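Local coordinates for cellulose-binding protein (Saccharophagus degradans, PDB 2YHG) that probably acts in carbohydrate metabolism, binding polysaccharide and perhaps hydrolysing glycosidic bonds, at residues N350-S362 with A397-G409. Sequence-based numbering, arbitrary orientation.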
# COMPACT_ATOMS: atom_id res chain seq x y z
N ASN A 350 -14.04 0.92 22.93
CA ASN A 350 -14.31 2.08 23.77
C ASN A 350 -14.02 1.75 25.21
O ASN A 350 -14.43 0.69 25.69
CB ASN A 350 -15.77 2.47 23.64
CG ASN A 350 -16.13 2.93 22.25
OD1 ASN A 350 -16.59 1.98 21.44
ND2 ASN A 350 -15.61 3.93 21.81
N ALA A 351 -13.28 2.62 25.90
CA ALA A 351 -12.95 2.41 27.30
C ALA A 351 -13.04 3.74 28.03
O ALA A 351 -12.86 4.80 27.43
CB ALA A 351 -11.53 1.83 27.47
N SER A 352 -13.25 3.70 29.33
CA SER A 352 -13.32 4.91 30.11
C SER A 352 -11.94 5.43 30.45
O SER A 352 -10.98 4.68 30.70
CB SER A 352 -14.11 4.66 31.38
OG SER A 352 -13.58 3.56 32.09
N ALA A 353 -11.87 6.75 30.61
CA ALA A 353 -10.66 7.39 31.10
C ALA A 353 -10.40 6.87 32.52
O ALA A 353 -11.33 6.74 33.33
CB ALA A 353 -10.81 8.92 31.12
N GLY A 354 -9.14 6.66 32.84
CA GLY A 354 -8.76 6.17 34.17
C GLY A 354 -9.13 4.71 34.38
O GLY A 354 -9.31 4.27 35.50
N SER A 355 -9.28 3.93 33.34
CA SER A 355 -9.47 2.49 33.46
C SER A 355 -8.26 1.73 32.93
O SER A 355 -7.41 2.30 32.27
CB SER A 355 -10.76 2.07 32.73
OG SER A 355 -10.60 2.05 31.32
N THR A 356 -8.23 0.44 33.21
CA THR A 356 -7.20 -0.44 32.64
C THR A 356 -7.84 -1.43 31.70
O THR A 356 -8.94 -1.94 31.97
CB THR A 356 -6.46 -1.17 33.76
OG1 THR A 356 -5.92 -0.20 34.66
CG2 THR A 356 -5.37 -2.02 33.25
N VAL A 357 -7.20 -1.64 30.57
CA VAL A 357 -7.70 -2.51 29.51
C VAL A 357 -6.73 -3.67 29.27
O VAL A 357 -5.60 -3.46 28.82
CB VAL A 357 -7.91 -1.74 28.17
CG1 VAL A 357 -8.38 -2.68 27.08
CG2 VAL A 357 -8.91 -0.59 28.40
N SER A 358 -7.18 -4.88 29.53
CA SER A 358 -6.43 -6.08 29.23
C SER A 358 -6.45 -6.36 27.72
O SER A 358 -7.52 -6.37 27.11
CB SER A 358 -7.05 -7.24 30.00
OG SER A 358 -6.63 -8.49 29.50
N LEU A 359 -5.28 -6.58 27.13
CA LEU A 359 -5.18 -6.98 25.73
C LEU A 359 -4.35 -8.25 25.69
O LEU A 359 -3.18 -8.25 26.03
CB LEU A 359 -4.54 -5.89 24.88
CG LEU A 359 -5.28 -4.55 24.81
CD1 LEU A 359 -4.43 -3.51 24.04
CD2 LEU A 359 -6.66 -4.67 24.22
N ASP A 360 -5.00 -9.34 25.32
CA ASP A 360 -4.41 -10.66 25.44
C ASP A 360 -4.29 -11.30 24.06
O ASP A 360 -5.30 -11.56 23.42
CB ASP A 360 -5.32 -11.52 26.35
CG ASP A 360 -4.74 -12.85 26.68
OD1 ASP A 360 -3.67 -13.22 26.15
OD2 ASP A 360 -5.39 -13.54 27.49
N ALA A 361 -3.05 -11.49 23.62
CA ALA A 361 -2.77 -12.07 22.32
C ALA A 361 -2.55 -13.58 22.38
O ALA A 361 -2.13 -14.17 21.37
CB ALA A 361 -1.55 -11.38 21.70
N SER A 362 -2.83 -14.22 23.51
CA SER A 362 -2.85 -15.69 23.53
C SER A 362 -3.82 -16.25 22.42
O SER A 362 -4.87 -15.83 22.17
CB SER A 362 -3.29 -16.15 24.96
OG SER A 362 -2.46 -15.59 25.91
N ALA A 397 2.42 -12.02 25.95
CA ALA A 397 1.17 -12.14 25.22
C ALA A 397 0.04 -11.36 25.86
O ALA A 397 -0.80 -10.81 25.16
CB ALA A 397 0.79 -13.61 25.07
N SER A 398 0.01 -11.35 27.18
CA SER A 398 -1.09 -10.77 27.91
C SER A 398 -0.64 -9.47 28.57
O SER A 398 0.11 -9.49 29.53
CB SER A 398 -1.54 -11.81 28.94
OG SER A 398 -2.50 -11.27 29.79
N ALA A 399 -1.04 -8.35 27.99
CA ALA A 399 -0.63 -7.00 28.40
C ALA A 399 -1.81 -6.23 29.01
O ALA A 399 -2.98 -6.59 28.84
CB ALA A 399 -0.01 -6.23 27.22
N ASN A 400 -1.50 -5.12 29.68
CA ASN A 400 -2.55 -4.29 30.29
C ASN A 400 -2.22 -2.84 30.06
O ASN A 400 -1.14 -2.38 30.40
CB ASN A 400 -2.76 -4.53 31.80
CG ASN A 400 -3.46 -5.80 32.08
OD1 ASN A 400 -4.68 -5.88 32.04
ND2 ASN A 400 -2.67 -6.85 32.27
N VAL A 401 -3.16 -2.13 29.45
CA VAL A 401 -3.00 -0.74 29.10
C VAL A 401 -3.68 0.14 30.12
O VAL A 401 -4.87 -0.02 30.39
CB VAL A 401 -3.61 -0.48 27.70
CG1 VAL A 401 -3.39 0.98 27.32
CG2 VAL A 401 -3.03 -1.40 26.67
N GLN A 402 -2.94 1.08 30.69
CA GLN A 402 -3.52 2.05 31.60
C GLN A 402 -4.02 3.24 30.81
O GLN A 402 -3.22 3.99 30.24
CB GLN A 402 -2.46 2.46 32.61
CG GLN A 402 -2.16 1.38 33.60
CD GLN A 402 -1.30 1.87 34.73
OE1 GLN A 402 -0.09 1.95 34.58
NE2 GLN A 402 -1.92 2.36 35.80
N ILE A 403 -5.33 3.44 30.77
CA ILE A 403 -5.92 4.57 30.06
C ILE A 403 -5.88 5.77 30.99
O ILE A 403 -6.49 5.76 32.05
CB ILE A 403 -7.37 4.28 29.68
CG1 ILE A 403 -7.52 2.98 28.92
CG2 ILE A 403 -7.96 5.48 28.93
CD1 ILE A 403 -6.77 2.92 27.61
N PRO A 404 -5.13 6.83 30.64
CA PRO A 404 -5.01 7.96 31.57
C PRO A 404 -6.35 8.56 31.93
O PRO A 404 -7.24 8.69 31.11
CB PRO A 404 -4.11 8.94 30.81
CG PRO A 404 -3.26 8.02 29.96
CD PRO A 404 -4.25 6.99 29.46
N SER A 405 -6.42 9.10 33.16
CA SER A 405 -7.59 9.81 33.59
C SER A 405 -7.90 11.05 32.78
O SER A 405 -9.04 11.44 32.68
CB SER A 405 -7.46 10.19 35.06
OG SER A 405 -7.42 9.05 35.88
N ASN A 406 -6.86 11.61 32.13
CA ASN A 406 -7.00 12.84 31.36
C ASN A 406 -7.19 12.58 29.87
O ASN A 406 -7.14 13.51 29.07
CB ASN A 406 -5.81 13.79 31.59
CG ASN A 406 -4.52 13.28 31.04
OD1 ASN A 406 -4.51 12.28 30.30
ND2 ASN A 406 -3.41 14.01 31.29
N ALA A 407 -7.50 11.34 29.47
CA ALA A 407 -7.59 10.97 28.05
C ALA A 407 -8.99 11.10 27.45
O ALA A 407 -9.19 10.75 26.28
CB ALA A 407 -7.04 9.58 27.83
N GLY A 408 -9.97 11.57 28.21
CA GLY A 408 -11.29 11.68 27.68
C GLY A 408 -11.39 12.46 26.38
O GLY A 408 -10.84 13.53 26.24
N GLY A 409 -12.19 11.94 25.46
CA GLY A 409 -12.41 12.56 24.18
C GLY A 409 -11.27 12.38 23.19
O GLY A 409 -11.31 12.98 22.11
O HOH W 1 -4.04 -9.07 29.52
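Val-357 and Val-401 face each other as a hydrogen-bonded antiparallel pair, and from them a regular ladder runs to both ends of strands 356-360 and 398-402. Each valine gives its N-H to the other's carbonyl; the bond from Val-401 N to Val-357 O is almost straight (2.8 Å, 178°). Leu-359 and Ala-399 repeat the exchange, and Ala-361 N reaches Ala-397 O at one end. At the other, Ile-403 N bonds to Ser-355 O at 2.8 Å. Beyond it, Gly-354 N makes two weak, bent bonds to the carbonyls of Ile-403 and Pro-404.

The apolar contacts lie on the face carrying the valines. Leu-359 CD1 sits 3.7 Å from Val-401 CG2, the two side chains crossing at a slant. Ile-403, with CG1 anti to its carbonyl carbon (chi1 -53°), sends that branch to Val-357 CG2 at 3.9 Å, while CG2 lies against Ser-352 O and the Ala-353 backbone. Trp-376 and Ile-414 of the neighbouring four-stranded sheet cover Leu-359, and Val-436 covers Ile-403.

The reverse face is polar. In the conformers described here, Asn-400 OD1 rests on Ser-358, 3.3 Å from its CA, and a water links Ser-358 OG to Ser-398 OG; the same water donates to Ala-399 O. At the strand end, Asp-360 OD1 takes two bonds from Ser-362: OG on its syn lone pair (2.7 Å) and the backbone N from above the carboxylate plane, an Asx turn.

The regular strand pairing thus rests on backbone bonds, with apolar packing on one face added to it; the split between apolar and hydrophilic faces is consistent with a β-sandwich-like arrangement in the C-terminal domain, with the greasy side turned to the second sheet and the serine- and asparagine-bearing side outward.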